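Local structure of oxalate--CoA ligase (Arabidopsis thaliana, 5IE2) at residues Phe284-Ser289 with Ala317-Ser322; Val295-Leu300 with Ala306-Ala311; Ser323-Glu328 with Asp401-Leu406; Gly342-Ile347 with Phe387-Thr392. The protein is a plant member of the ANL superfamily of AMP-binding enzymes that binds ATP and carries the family's C-terminal domain. One frame throughout, in Å; residues are numbered along the deposited sequence.

Interaction 1 (Phe284-Ser289 with Ala317-Ser322); sequences FIRSCS and ATHLMS. With ATP (adenosine-5'-triphosphate), chain C; ACY (acetic acid), chain E.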
# COMPACT_ATOMS: atom_id res chain seq x y z
N PHE A 284 11.89 -5.84 12.60
CA PHE A 284 10.98 -4.69 12.75
C PHE A 284 9.61 -5.06 12.23
O PHE A 284 9.41 -6.05 11.52
CB PHE A 284 11.50 -3.42 11.99
CG PHE A 284 11.54 -3.59 10.49
CD1 PHE A 284 10.48 -3.17 9.68
CD2 PHE A 284 12.62 -4.20 9.88
CE1 PHE A 284 10.54 -3.34 8.30
CE2 PHE A 284 12.69 -4.36 8.52
CZ PHE A 284 11.66 -3.94 7.71
N ILE A 285 8.64 -4.22 12.59
CA ILE A 285 7.29 -4.34 12.08
C ILE A 285 7.00 -2.98 11.47
O ILE A 285 7.32 -1.99 12.08
CB ILE A 285 6.28 -4.67 13.21
CG1 ILE A 285 6.47 -6.14 13.65
CG2 ILE A 285 4.79 -4.43 12.72
CD1 ILE A 285 5.68 -6.44 14.99
N ARG A 286 6.44 -2.97 10.26
CA ARG A 286 6.20 -1.70 9.60
C ARG A 286 4.70 -1.37 9.49
O ARG A 286 3.87 -2.29 9.32
CB ARG A 286 6.87 -1.74 8.21
CG ARG A 286 6.70 -0.42 7.40
CD ARG A 286 7.40 -0.65 6.05
NE ARG A 286 7.36 0.56 5.21
CZ ARG A 286 6.53 0.77 4.19
NH1 ARG A 286 5.58 -0.12 3.83
NH2 ARG A 286 6.65 1.90 3.49
N SER A 287 4.36 -0.07 9.58
CA SER A 287 3.00 0.37 9.37
C SER A 287 2.99 1.52 8.36
O SER A 287 3.90 2.30 8.38
CB SER A 287 2.37 0.82 10.71
OG SER A 287 0.99 1.21 10.56
N CYS A 288 2.02 1.57 7.46
CA CYS A 288 1.96 2.66 6.46
C CYS A 288 0.52 2.80 6.00
O CYS A 288 -0.32 1.94 6.35
CB CYS A 288 2.94 2.35 5.29
SG CYS A 288 3.21 3.74 4.19
N SER A 289 0.23 3.88 5.26
CA SER A 289 -1.01 4.12 4.45
C SER A 289 -2.11 4.87 5.19
O SER A 289 -2.97 5.45 4.53
CB SER A 289 -1.65 2.83 3.88
OG SER A 289 -0.70 2.05 3.14
N ALA A 317 3.69 8.60 -5.46
CA ALA A 317 5.12 8.54 -5.09
C ALA A 317 5.67 7.12 -5.30
O ALA A 317 6.72 6.80 -4.78
CB ALA A 317 5.27 8.96 -3.57
N THR A 318 4.91 6.26 -6.00
CA THR A 318 5.27 4.81 -6.09
C THR A 318 5.50 4.29 -4.63
O THR A 318 6.50 3.65 -4.31
CB THR A 318 6.52 4.57 -7.02
OG1 THR A 318 6.27 5.30 -8.22
CG2 THR A 318 6.66 3.08 -7.42
N HIS A 319 4.54 4.60 -3.78
CA HIS A 319 4.55 4.22 -2.35
C HIS A 319 5.47 5.16 -1.53
O HIS A 319 5.12 6.33 -1.31
CB HIS A 319 4.93 2.70 -2.18
CG HIS A 319 4.66 2.17 -0.79
ND1 HIS A 319 3.46 2.33 -0.14
CD2 HIS A 319 5.49 1.52 0.09
CE1 HIS A 319 3.55 1.81 1.08
NE2 HIS A 319 4.76 1.31 1.24
N LEU A 320 6.62 4.68 -1.05
CA LEU A 320 7.33 5.33 0.05
C LEU A 320 7.75 6.82 -0.21
O LEU A 320 8.40 7.13 -1.23
CB LEU A 320 8.60 4.52 0.36
CG LEU A 320 9.49 5.11 1.47
CD1 LEU A 320 8.78 5.03 2.79
CD2 LEU A 320 10.81 4.29 1.49
N MET A 321 7.39 7.68 0.74
CA MET A 321 7.92 9.04 0.80
C MET A 321 8.85 9.21 2.02
O MET A 321 10.02 9.63 1.89
CB MET A 321 6.77 10.06 0.86
CG MET A 321 6.02 10.12 -0.50
SD MET A 321 4.60 11.26 -0.40
CE MET A 321 3.42 10.22 0.53
N SER A 322 8.33 8.88 3.21
CA SER A 322 9.15 9.04 4.41
C SER A 322 9.00 7.84 5.33
O SER A 322 7.99 7.13 5.31
CB SER A 322 8.81 10.35 5.21
OG SER A 322 7.52 10.27 5.84
PG ATP C . -7.36 9.44 -3.27
O1G ATP C . -8.00 10.55 -2.43
O2G ATP C . -8.26 8.93 -4.35
O3G ATP C . -6.00 9.88 -3.82
PB ATP C . -5.88 8.05 -1.23
O1B ATP C . -6.30 7.25 -0.02
O2B ATP C . -5.29 9.40 -1.08
O3B ATP C . -7.10 8.14 -2.32
PA ATP C . -3.48 6.34 -1.55
O1A ATP C . -2.39 6.76 -2.53
O2A ATP C . -3.83 4.91 -1.41
O3A ATP C . -4.84 7.07 -2.04
O5' ATP C . -3.18 7.03 -0.14
C5' ATP C . -2.12 7.98 0.10
C4' ATP C . -2.59 8.87 1.26
O4' ATP C . -2.62 8.08 2.47
C3' ATP C . -1.59 9.93 1.61
O3' ATP C . -1.75 11.05 0.74
C2' ATP C . -1.94 10.27 3.05
O2' ATP C . -3.14 11.05 3.06
C1' ATP C . -2.32 8.91 3.57
N9 ATP C . -1.23 8.27 4.34
C8 ATP C . -0.31 7.40 3.90
N7 ATP C . 0.49 7.03 4.95
C5 ATP C . 0.02 7.68 6.06
C6 ATP C . 0.40 7.73 7.49
N6 ATP C . 1.42 6.94 7.96
N1 ATP C . -0.35 8.52 8.29
C2 ATP C . -1.39 9.26 7.82
N3 ATP C . -1.79 9.27 6.52
C4 ATP C . -1.10 8.49 5.64
C ACY E . 0.47 3.74 0.42
O ACY E . 0.75 3.02 1.45
OXT ACY E . 1.25 3.90 -0.57
CH3 ACY E . -0.84 4.47 0.39
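Arg-286 brings the edge of its guanidinium to His-319 NE2 in the interior of the protein, the two side chains arriving from opposite directions. The arginine leaves strand 284-287 with CG anti to the backbone N (chi1 -179°) and stays extended as far as NE, a reach that carries its end to the imidazole. Arg-286 NH1 donates to His-319 NE2 at 3.1 Å with an N-H...N angle of 143°. NH1 lies in the imidazole plane and NE2 close to the guanidinium plane, although the two planes are turned 66° apart. Cys-288 CB covers one guanidinium face, 3.7 Å above its plane, and Leu-320 CD1 stands 3.9 Å from Arg-286 NH2 at the edge. Tyr-198 OH, bonded to NE, and Thr-258 OG1, bonded to NH1, help to fix the group, and His-216 stacks on the imidazole.

The looser side lies beyond the imidazole, where the filling is a small acetic acid molecule, probably from the crystallisation liquor. Its OXT receives a bond from His-319 ND1 at 2.7 Å. The separation of its other oxygen, O, from Ser-289 OG is too short to be trusted in detail. Ser-289 also belongs to the ATP pocket.

His-319 thus accepts at NE2 and donates at ND1: the arginine bond probably settles which nitrogen carries the hydrogen and presents a donor toward the site occupied by acetic acid.

Interaction 2 (Val295-Leu300 with Ala306-Ala311); sequences VILSRL and APVLEA. With ATP (adenosine-5'-triphosphate), chain C.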
# COMPACT_ATOMS: atom_id res chain seq x y z
N VAL A 295 -0.98 4.50 20.56
CA VAL A 295 -1.37 3.38 21.45
C VAL A 295 -1.29 2.03 20.68
O VAL A 295 -0.89 0.99 21.25
CB VAL A 295 -2.75 3.63 22.04
CG1 VAL A 295 -3.85 3.52 20.97
CG2 VAL A 295 -3.02 2.64 23.22
N ILE A 296 -1.58 2.04 19.38
CA ILE A 296 -1.41 0.81 18.61
C ILE A 296 0.07 0.46 18.46
O ILE A 296 0.47 -0.71 18.52
CB ILE A 296 -2.06 0.89 17.21
CG1 ILE A 296 -3.55 1.29 17.34
CG2 ILE A 296 -1.85 -0.43 16.44
CD1 ILE A 296 -4.35 0.34 18.37
N LEU A 297 0.90 1.49 18.24
CA LEU A 297 2.35 1.24 18.18
C LEU A 297 2.82 0.55 19.48
O LEU A 297 3.52 -0.51 19.43
CB LEU A 297 3.10 2.58 17.94
CG LEU A 297 4.62 2.47 17.76
CD1 LEU A 297 5.12 3.66 16.89
CD2 LEU A 297 5.39 2.46 19.07
N SER A 298 2.44 1.12 20.64
CA SER A 298 2.79 0.55 21.95
C SER A 298 2.33 -0.87 22.07
O SER A 298 3.06 -1.75 22.56
CB SER A 298 2.13 1.35 23.10
OG SER A 298 2.76 2.59 23.15
N ARG A 299 1.07 -1.09 21.71
CA ARG A 299 0.54 -2.45 21.84
C ARG A 299 1.30 -3.45 20.98
O ARG A 299 1.51 -4.58 21.41
CB ARG A 299 -0.94 -2.50 21.47
CG ARG A 299 -1.82 -1.82 22.52
CD ARG A 299 -3.27 -1.74 22.09
NE ARG A 299 -4.03 -0.88 23.06
CZ ARG A 299 -5.25 -0.40 22.83
NH1 ARG A 299 -5.88 -0.75 21.72
NH2 ARG A 299 -5.82 0.43 23.70
N LEU A 300 1.70 -3.04 19.77
CA LEU A 300 2.46 -3.95 18.92
C LEU A 300 3.85 -4.25 19.49
O LEU A 300 4.29 -5.41 19.41
CB LEU A 300 2.58 -3.35 17.49
CG LEU A 300 1.38 -3.36 16.56
CD1 LEU A 300 1.62 -2.40 15.33
CD2 LEU A 300 1.07 -4.80 16.05
N ALA A 306 9.19 -6.27 18.82
CA ALA A 306 10.02 -5.71 17.75
C ALA A 306 9.73 -4.22 17.61
O ALA A 306 8.61 -3.79 17.89
CB ALA A 306 9.74 -6.43 16.42
N PRO A 307 10.72 -3.45 17.16
CA PRO A 307 10.45 -2.02 16.91
C PRO A 307 9.40 -1.82 15.80
O PRO A 307 9.45 -2.49 14.77
CB PRO A 307 11.82 -1.45 16.48
CG PRO A 307 12.52 -2.68 15.88
CD PRO A 307 12.10 -3.82 16.80
N VAL A 308 8.50 -0.85 16.01
CA VAL A 308 7.43 -0.59 15.04
C VAL A 308 7.73 0.72 14.35
O VAL A 308 7.81 1.75 15.02
CB VAL A 308 6.07 -0.53 15.73
CG1 VAL A 308 4.97 -0.09 14.75
CG2 VAL A 308 5.75 -1.96 16.27
N LEU A 309 7.96 0.64 13.04
CA LEU A 309 8.41 1.80 12.24
C LEU A 309 7.29 2.23 11.31
O LEU A 309 6.86 1.47 10.42
CB LEU A 309 9.65 1.41 11.42
CG LEU A 309 10.74 0.69 12.22
CD1 LEU A 309 11.92 0.31 11.27
CD2 LEU A 309 11.25 1.61 13.39
N GLU A 310 6.81 3.45 11.52
CA GLU A 310 5.77 4.00 10.68
C GLU A 310 6.33 4.76 9.48
O GLU A 310 7.33 5.50 9.60
CB GLU A 310 4.89 4.96 11.51
CG GLU A 310 3.61 5.32 10.76
CD GLU A 310 2.67 6.24 11.51
OE1 GLU A 310 3.03 6.78 12.58
OE2 GLU A 310 1.54 6.44 10.99
N ALA A 311 5.72 4.53 8.33
CA ALA A 311 6.12 5.20 7.09
C ALA A 311 4.91 5.96 6.52
O ALA A 311 3.77 5.67 6.88
CB ALA A 311 6.61 4.20 6.06
PG ATP C . -7.36 9.44 -3.27
O1G ATP C . -8.00 10.55 -2.43
O2G ATP C . -8.26 8.93 -4.35
O3G ATP C . -6.00 9.88 -3.82
PB ATP C . -5.88 8.05 -1.23
O1B ATP C . -6.30 7.25 -0.02
O2B ATP C . -5.29 9.40 -1.08
O3B ATP C . -7.10 8.14 -2.32
PA ATP C . -3.48 6.34 -1.55
O1A ATP C . -2.39 6.76 -2.53
O2A ATP C . -3.83 4.91 -1.41
O3A ATP C . -4.84 7.07 -2.04
O5' ATP C . -3.18 7.03 -0.14
C5' ATP C . -2.12 7.98 0.10
C4' ATP C . -2.59 8.87 1.26
O4' ATP C . -2.62 8.08 2.47
C3' ATP C . -1.59 9.93 1.61
O3' ATP C . -1.75 11.05 0.74
C2' ATP C . -1.94 10.27 3.05
O2' ATP C . -3.14 11.05 3.06
C1' ATP C . -2.32 8.91 3.57
N9 ATP C . -1.23 8.27 4.34
C8 ATP C . -0.31 7.40 3.90
N7 ATP C . 0.49 7.03 4.95
C5 ATP C . 0.02 7.68 6.06
C6 ATP C . 0.40 7.73 7.49
N6 ATP C . 1.42 6.94 7.96
N1 ATP C . -0.35 8.52 8.29
C2 ATP C . -1.39 9.26 7.82
N3 ATP C . -1.79 9.27 6.52
C4 ATP C . -1.10 8.49 5.64
O HOH W 1 6.57 -5.66 17.98
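Helix-on-sheet packing, wholly apolar at its centre, brings Leu-297 and Leu-300 of helix 294-304 onto Val-308 at the start of strand 308-314. Val-308 points at the helix; both its methyl groups touch Leu-300, and CG1 also lies against Leu-297. Its CB lies 3.9 Å from Leu-297 CG, the two side chains sliding past each other in opposite directions. Leu-300 crosses it at about a right angle: Leu-300 CB touches Val-308 CG2 at 3.7 Å, and Leu-300 CD1 reaches Val-308 CG1 at 4.1 Å. With its CG anti to the backbone N (chi1 -176°), Leu-297 also brings CD1 to 3.8 Å from the carbonyl O of Val-308.

A water fastens the chain just before the strand. It donates to Leu-300 O at 2.7 Å and accepts from Ala-306 N at 2.8 Å, joining helix to loop without a direct bond. Glu-301 OE2 receives the Val-308 N-H close by.

Farther along the strand the same segment serves the nucleotide. The adenine amino group N6 of ATP donates to Glu-310 OE2 at 3.1 Å and to Ala-311 O at 2.9 Å, so two acceptors grip one nitrogen; Leu-292 N also binds Glu-310 OE2 and helps to position the carboxylate. Strand 308-314 runs parallel to strand 284-287 beside it, and the helix linking them packs over the sheet as in a classical beta-alpha-beta crossover.

Interaction 3 (Ser323-Glu328 with Asp401-Leu406); sequences SNPLPE and DGYLHL. With ATP (adenosine-5'-triphosphate), chain C.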
# COMPACT_ATOMS: atom_id res chain seq x y z
N SER A 323 10.00 7.64 6.16
CA SER A 323 9.89 6.59 7.18
C SER A 323 10.69 6.87 8.44
O SER A 323 11.75 7.50 8.39
CB SER A 323 10.37 5.25 6.62
OG SER A 323 10.13 4.21 7.56
N ASN A 324 10.20 6.36 9.57
CA ASN A 324 11.06 6.25 10.72
C ASN A 324 12.17 5.27 10.37
O ASN A 324 11.95 4.30 9.62
CB ASN A 324 10.27 5.77 11.95
CG ASN A 324 9.39 6.86 12.52
OD1 ASN A 324 9.84 7.68 13.31
ND2 ASN A 324 8.11 6.89 12.10
N PRO A 325 13.37 5.52 10.88
CA PRO A 325 14.57 4.71 10.59
C PRO A 325 14.63 3.49 11.48
O PRO A 325 13.89 3.42 12.49
CB PRO A 325 15.72 5.69 10.91
CG PRO A 325 15.14 6.44 12.13
CD PRO A 325 13.66 6.64 11.79
N LEU A 326 15.52 2.56 11.14
CA LEU A 326 15.88 1.43 12.04
C LEU A 326 16.49 2.00 13.31
O LEU A 326 17.12 3.03 13.28
CB LEU A 326 16.90 0.48 11.35
CG LEU A 326 16.45 -0.24 10.08
CD1 LEU A 326 17.57 -0.97 9.45
CD2 LEU A 326 15.37 -1.25 10.45
N PRO A 327 16.31 1.30 14.46
CA PRO A 327 16.85 1.78 15.74
C PRO A 327 18.35 2.02 15.69
O PRO A 327 18.85 2.95 16.34
CB PRO A 327 16.51 0.64 16.70
CG PRO A 327 15.23 0.06 16.16
CD PRO A 327 15.39 0.16 14.62
N GLU A 328 19.08 1.23 14.90
CA GLU A 328 20.53 1.42 14.82
C GLU A 328 20.88 2.73 14.13
O GLU A 328 21.99 3.21 14.29
CB GLU A 328 21.19 0.24 14.10
CG GLU A 328 20.94 0.21 12.59
CD GLU A 328 20.91 -1.21 12.00
OE1 GLU A 328 20.12 -2.04 12.49
OE2 GLU A 328 21.67 -1.49 11.04
N ASP A 401 14.24 17.81 14.40
CA ASP A 401 15.06 16.64 13.97
C ASP A 401 14.80 16.27 12.52
O ASP A 401 15.41 15.32 12.01
CB ASP A 401 14.79 15.40 14.84
CG ASP A 401 15.20 15.62 16.30
OD1 ASP A 401 16.26 16.25 16.56
OD2 ASP A 401 14.43 15.20 17.19
N GLY A 402 13.90 16.98 11.84
CA GLY A 402 13.58 16.67 10.46
C GLY A 402 12.59 15.53 10.32
O GLY A 402 12.45 14.95 9.22
N TYR A 403 11.91 15.18 11.41
CA TYR A 403 10.87 14.15 11.33
C TYR A 403 9.52 14.78 10.96
O TYR A 403 9.16 15.80 11.52
CB TYR A 403 10.71 13.41 12.68
CG TYR A 403 11.76 12.38 12.97
CD1 TYR A 403 11.39 11.05 13.23
CD2 TYR A 403 13.11 12.73 13.02
CE1 TYR A 403 12.35 10.06 13.50
CE2 TYR A 403 14.08 11.74 13.31
CZ TYR A 403 13.69 10.43 13.57
OH TYR A 403 14.65 9.45 13.83
N LEU A 404 8.79 14.15 10.04
CA LEU A 404 7.51 14.68 9.59
C LEU A 404 6.39 14.19 10.51
O LEU A 404 6.33 13.03 10.88
CB LEU A 404 7.27 14.25 8.12
CG LEU A 404 5.92 14.53 7.45
CD1 LEU A 404 5.69 16.03 7.38
CD2 LEU A 404 5.90 13.90 6.06
N HIS A 405 5.49 15.12 10.83
CA HIS A 405 4.28 14.85 11.57
C HIS A 405 3.10 15.26 10.73
O HIS A 405 2.98 16.43 10.39
CB HIS A 405 4.24 15.65 12.88
CG HIS A 405 5.39 15.37 13.80
ND1 HIS A 405 5.26 14.60 14.94
CD2 HIS A 405 6.70 15.73 13.73
CE1 HIS A 405 6.44 14.49 15.53
NE2 HIS A 405 7.32 15.18 14.83
N LEU A 406 2.22 14.31 10.40
CA LEU A 406 1.04 14.63 9.58
C LEU A 406 -0.14 15.13 10.40
O LEU A 406 -0.44 14.63 11.49
CB LEU A 406 0.63 13.40 8.78
CG LEU A 406 1.67 13.01 7.73
CD1 LEU A 406 1.29 11.59 7.25
CD2 LEU A 406 1.77 13.98 6.57
PG ATP C . -7.36 9.44 -3.27
O1G ATP C . -8.00 10.55 -2.43
O2G ATP C . -8.26 8.93 -4.35
O3G ATP C . -6.00 9.88 -3.82
PB ATP C . -5.88 8.05 -1.23
O1B ATP C . -6.30 7.25 -0.02
O2B ATP C . -5.29 9.40 -1.08
O3B ATP C . -7.10 8.14 -2.32
PA ATP C . -3.48 6.34 -1.55
O1A ATP C . -2.39 6.76 -2.53
O2A ATP C . -3.83 4.91 -1.41
O3A ATP C . -4.84 7.07 -2.04
O5' ATP C . -3.18 7.03 -0.14
C5' ATP C . -2.12 7.98 0.10
C4' ATP C . -2.59 8.87 1.26
O4' ATP C . -2.62 8.08 2.47
C3' ATP C . -1.59 9.93 1.61
O3' ATP C . -1.75 11.05 0.74
C2' ATP C . -1.94 10.27 3.05
O2' ATP C . -3.14 11.05 3.06
C1' ATP C . -2.32 8.91 3.57
N9 ATP C . -1.23 8.27 4.34
C8 ATP C . -0.31 7.40 3.90
N7 ATP C . 0.49 7.03 4.95
C5 ATP C . 0.02 7.68 6.06
C6 ATP C . 0.40 7.73 7.49
N6 ATP C . 1.42 6.94 7.96
N1 ATP C . -0.35 8.52 8.29
C2 ATP C . -1.39 9.26 7.82
N3 ATP C . -1.79 9.27 6.52
C4 ATP C . -1.10 8.49 5.64
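Asn-324 ND2 is gripped by two carbonyls, Ser-336 O and Glu-310 O, while OD1 of the same amide accepts from Lys-333 N and rests at the ring edge of Tyr-403, 3.5 Å from CE1. The contact joins two parts of the AMP-binding fold: the loop leaving strand 319-323 of the mixed sheet, and the turn that leads into strand 404-409 of the neighbouring antiparallel sheet. Bonded at both its nitrogen and its oxygen, the amide has its rotation fixed.

Asn-324 and Tyr-403 cross at about a right angle, with amide and ring planes 50° apart. The oxygen faces ring C-H groups near the ring plane, CD1 lying 3.7 Å from OD1, a placing that may be mildly favourable electrostatically. Tyr-403 carries its CG anti to the carbonyl carbon (chi1 -78°), which swings the phenol toward the loop. There Pro-325 comes from the opposite direction: its CG touches Tyr-403 OH at 3.5 Å and its CD lies 4.0 Å from Tyr-403 CE1, obliquely to the ring. The phenol oxygen itself donates to Pro-331 O.

Within the loop, Ser-323 OG donates to Asn-324 O at 2.8 Å and is also bonded to Tyr-198 OH. The segment carrying Tyr-403 continues to the nucleotide, where Leu-406 CD1 packs 3.6 Å from C2 of the ATP adenine.

Interaction 4 (Gly342-Ile347 with Phe387-Thr392); sequences GQEMAI and FGWFHT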
# COMPACT_ATOMS: atom_id res chain seq x y z
N GLY A 342 15.34 9.17 0.02
CA GLY A 342 15.72 9.16 -1.39
C GLY A 342 14.99 10.16 -2.27
O GLY A 342 14.95 9.99 -3.47
N GLN A 343 14.38 11.18 -1.66
CA GLN A 343 13.66 12.21 -2.39
C GLN A 343 13.61 13.45 -1.56
O GLN A 343 13.84 13.41 -0.35
CB GLN A 343 12.25 11.76 -2.73
CG GLN A 343 11.42 11.41 -1.46
CD GLN A 343 10.29 10.42 -1.79
OE1 GLN A 343 9.21 10.82 -2.21
NE2 GLN A 343 10.56 9.12 -1.62
N GLU A 344 13.36 14.58 -2.23
CA GLU A 344 13.17 15.84 -1.54
C GLU A 344 11.77 16.01 -1.04
O GLU A 344 10.81 15.56 -1.66
CB GLU A 344 13.48 17.00 -2.49
CG GLU A 344 14.92 17.00 -2.96
CD GLU A 344 15.18 18.12 -3.95
OE1 GLU A 344 15.36 19.25 -3.47
OE2 GLU A 344 15.20 17.85 -5.16
N MET A 345 11.67 16.70 0.08
CA MET A 345 10.36 16.95 0.66
C MET A 345 10.38 18.33 1.32
O MET A 345 11.37 18.72 1.96
CB MET A 345 10.04 15.87 1.69
CG MET A 345 8.67 16.03 2.25
SD MET A 345 8.39 14.69 3.46
CE MET A 345 8.79 13.20 2.44
N ALA A 346 9.30 19.09 1.18
CA ALA A 346 9.27 20.43 1.73
C ALA A 346 7.86 20.74 2.20
O ALA A 346 6.92 20.15 1.72
CB ALA A 346 9.68 21.39 0.70
N ILE A 347 7.71 21.68 3.14
CA ILE A 347 6.39 22.05 3.65
C ILE A 347 6.12 23.46 3.13
O ILE A 347 6.89 24.37 3.42
CB ILE A 347 6.39 22.05 5.20
CG1 ILE A 347 6.78 20.69 5.78
CG2 ILE A 347 5.06 22.55 5.76
CD1 ILE A 347 5.70 19.61 5.50
N PHE A 387 7.69 22.97 -11.07
CA PHE A 387 9.15 22.86 -11.09
C PHE A 387 9.62 21.50 -10.55
O PHE A 387 10.60 21.44 -9.77
CB PHE A 387 9.80 23.98 -10.30
CG PHE A 387 11.25 24.25 -10.70
CD1 PHE A 387 11.56 24.60 -12.01
CD2 PHE A 387 12.30 24.14 -9.76
CE1 PHE A 387 12.90 24.86 -12.39
CE2 PHE A 387 13.65 24.40 -10.14
CZ PHE A 387 13.94 24.77 -11.45
N GLY A 388 8.94 20.43 -10.95
CA GLY A 388 9.32 19.07 -10.56
C GLY A 388 8.68 18.59 -9.26
O GLY A 388 8.70 17.40 -8.95
N TRP A 389 8.15 19.53 -8.48
CA TRP A 389 7.57 19.18 -7.18
C TRP A 389 6.10 18.79 -7.30
O TRP A 389 5.32 19.50 -7.93
CB TRP A 389 7.64 20.37 -6.23
CG TRP A 389 9.04 20.77 -5.83
CD1 TRP A 389 9.90 21.60 -6.50
CD2 TRP A 389 9.73 20.35 -4.64
NE1 TRP A 389 11.07 21.74 -5.80
CE2 TRP A 389 10.99 20.96 -4.66
CE3 TRP A 389 9.37 19.50 -3.56
CZ2 TRP A 389 11.92 20.79 -3.62
CZ3 TRP A 389 10.28 19.33 -2.53
CH2 TRP A 389 11.57 19.97 -2.58
N PHE A 390 5.71 17.76 -6.57
CA PHE A 390 4.33 17.29 -6.55
C PHE A 390 3.67 17.69 -5.20
O PHE A 390 4.24 17.44 -4.15
CB PHE A 390 4.32 15.78 -6.76
CG PHE A 390 2.96 15.16 -6.54
CD1 PHE A 390 1.92 15.45 -7.41
CD2 PHE A 390 2.74 14.28 -5.45
CE1 PHE A 390 0.65 14.87 -7.21
CE2 PHE A 390 1.49 13.72 -5.24
CZ PHE A 390 0.45 14.02 -6.12
N HIS A 391 2.48 18.30 -5.26
CA HIS A 391 1.71 18.71 -4.06
C HIS A 391 0.86 17.53 -3.59
O HIS A 391 0.02 17.06 -4.34
CB HIS A 391 0.82 19.92 -4.38
CG HIS A 391 1.59 21.17 -4.59
ND1 HIS A 391 1.44 22.27 -3.77
CD2 HIS A 391 2.59 21.47 -5.45
CE1 HIS A 391 2.30 23.21 -4.15
NE2 HIS A 391 3.00 22.75 -5.17
N THR A 392 1.13 17.01 -2.38
CA THR A 392 0.47 15.74 -1.94
C THR A 392 -1.00 15.89 -1.51
O THR A 392 -1.71 14.90 -1.43
CB THR A 392 1.19 15.07 -0.74
OG1 THR A 392 1.13 15.98 0.39
CG2 THR A 392 2.62 14.79 -1.06
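Trp-389 turns the six-membered end of its indole toward Glu-344 and Ala-346, two residues of one strand that both point at it. Its CG is anti to the carbonyl carbon (chi1 -66°), which lets the ring reach across to strand 344-348 although the bond leaving its backbone is not aimed there. Glu-344 crosses the indole at about a right angle. The glutamate CB sits 3.5 Å from Trp-389 CH2, meeting the ring obliquely, and the extended chain carries its OE1 to 3.8 Å from Trp-389 CZ2. Carboxylate and indole planes are 61° apart, so the two flat groups do not stack; the other oxygen, OE2, forms a salt bridge with Arg-366, which holds the acid end in place.

Ala-346 meets the same ring end farther along the strand. Its CB lies 3.9 Å from Trp-389 CZ3, and its backbone N lies 3.8 Å from that carbon. Between these two residues, Met-345 N approaches the indole edge, while the methionine side chain leaves on the other face of the strand.

Strands 344-348 and 389-392 both pair antiparallel with strand 361-366, which separates them; the axes of 344-347 and 389-392 approach to 8.7 Å, their directions 53° apart. Trp-389 therefore spans this middle strand on one face, touching Arg-366, whereas Met-345 packs opposite on Phe-398 of strand 394-398 and on Met-321 and Ser-322 of strand 319-323.

Overall arrangement
From the N terminus, residues 284-289 open interaction 1, whose loop closes at 317-322. Nested inside it, interaction 2 folds the helix of 295-300 back on 306-311 across a five-residue link, and both draw on one mixed sheet, with strand 308-314 between strands 284-287 and 319-323. Interaction 3 opens afterwards, in series, and closes only at 401-406; interaction 4 lies nested within that loop. None of the four cross. Interactions 1, 2 and 3 each touch ATP, whereas interaction 4 stays within the antiparallel sheet, which interaction 3 also reaches. Leu-404 on Met-345 ties interactions 3 and 4 within it, while Gln-343 bonded to Leu-320 O and Met-345 packed on Ser-322 join it to the mixed one.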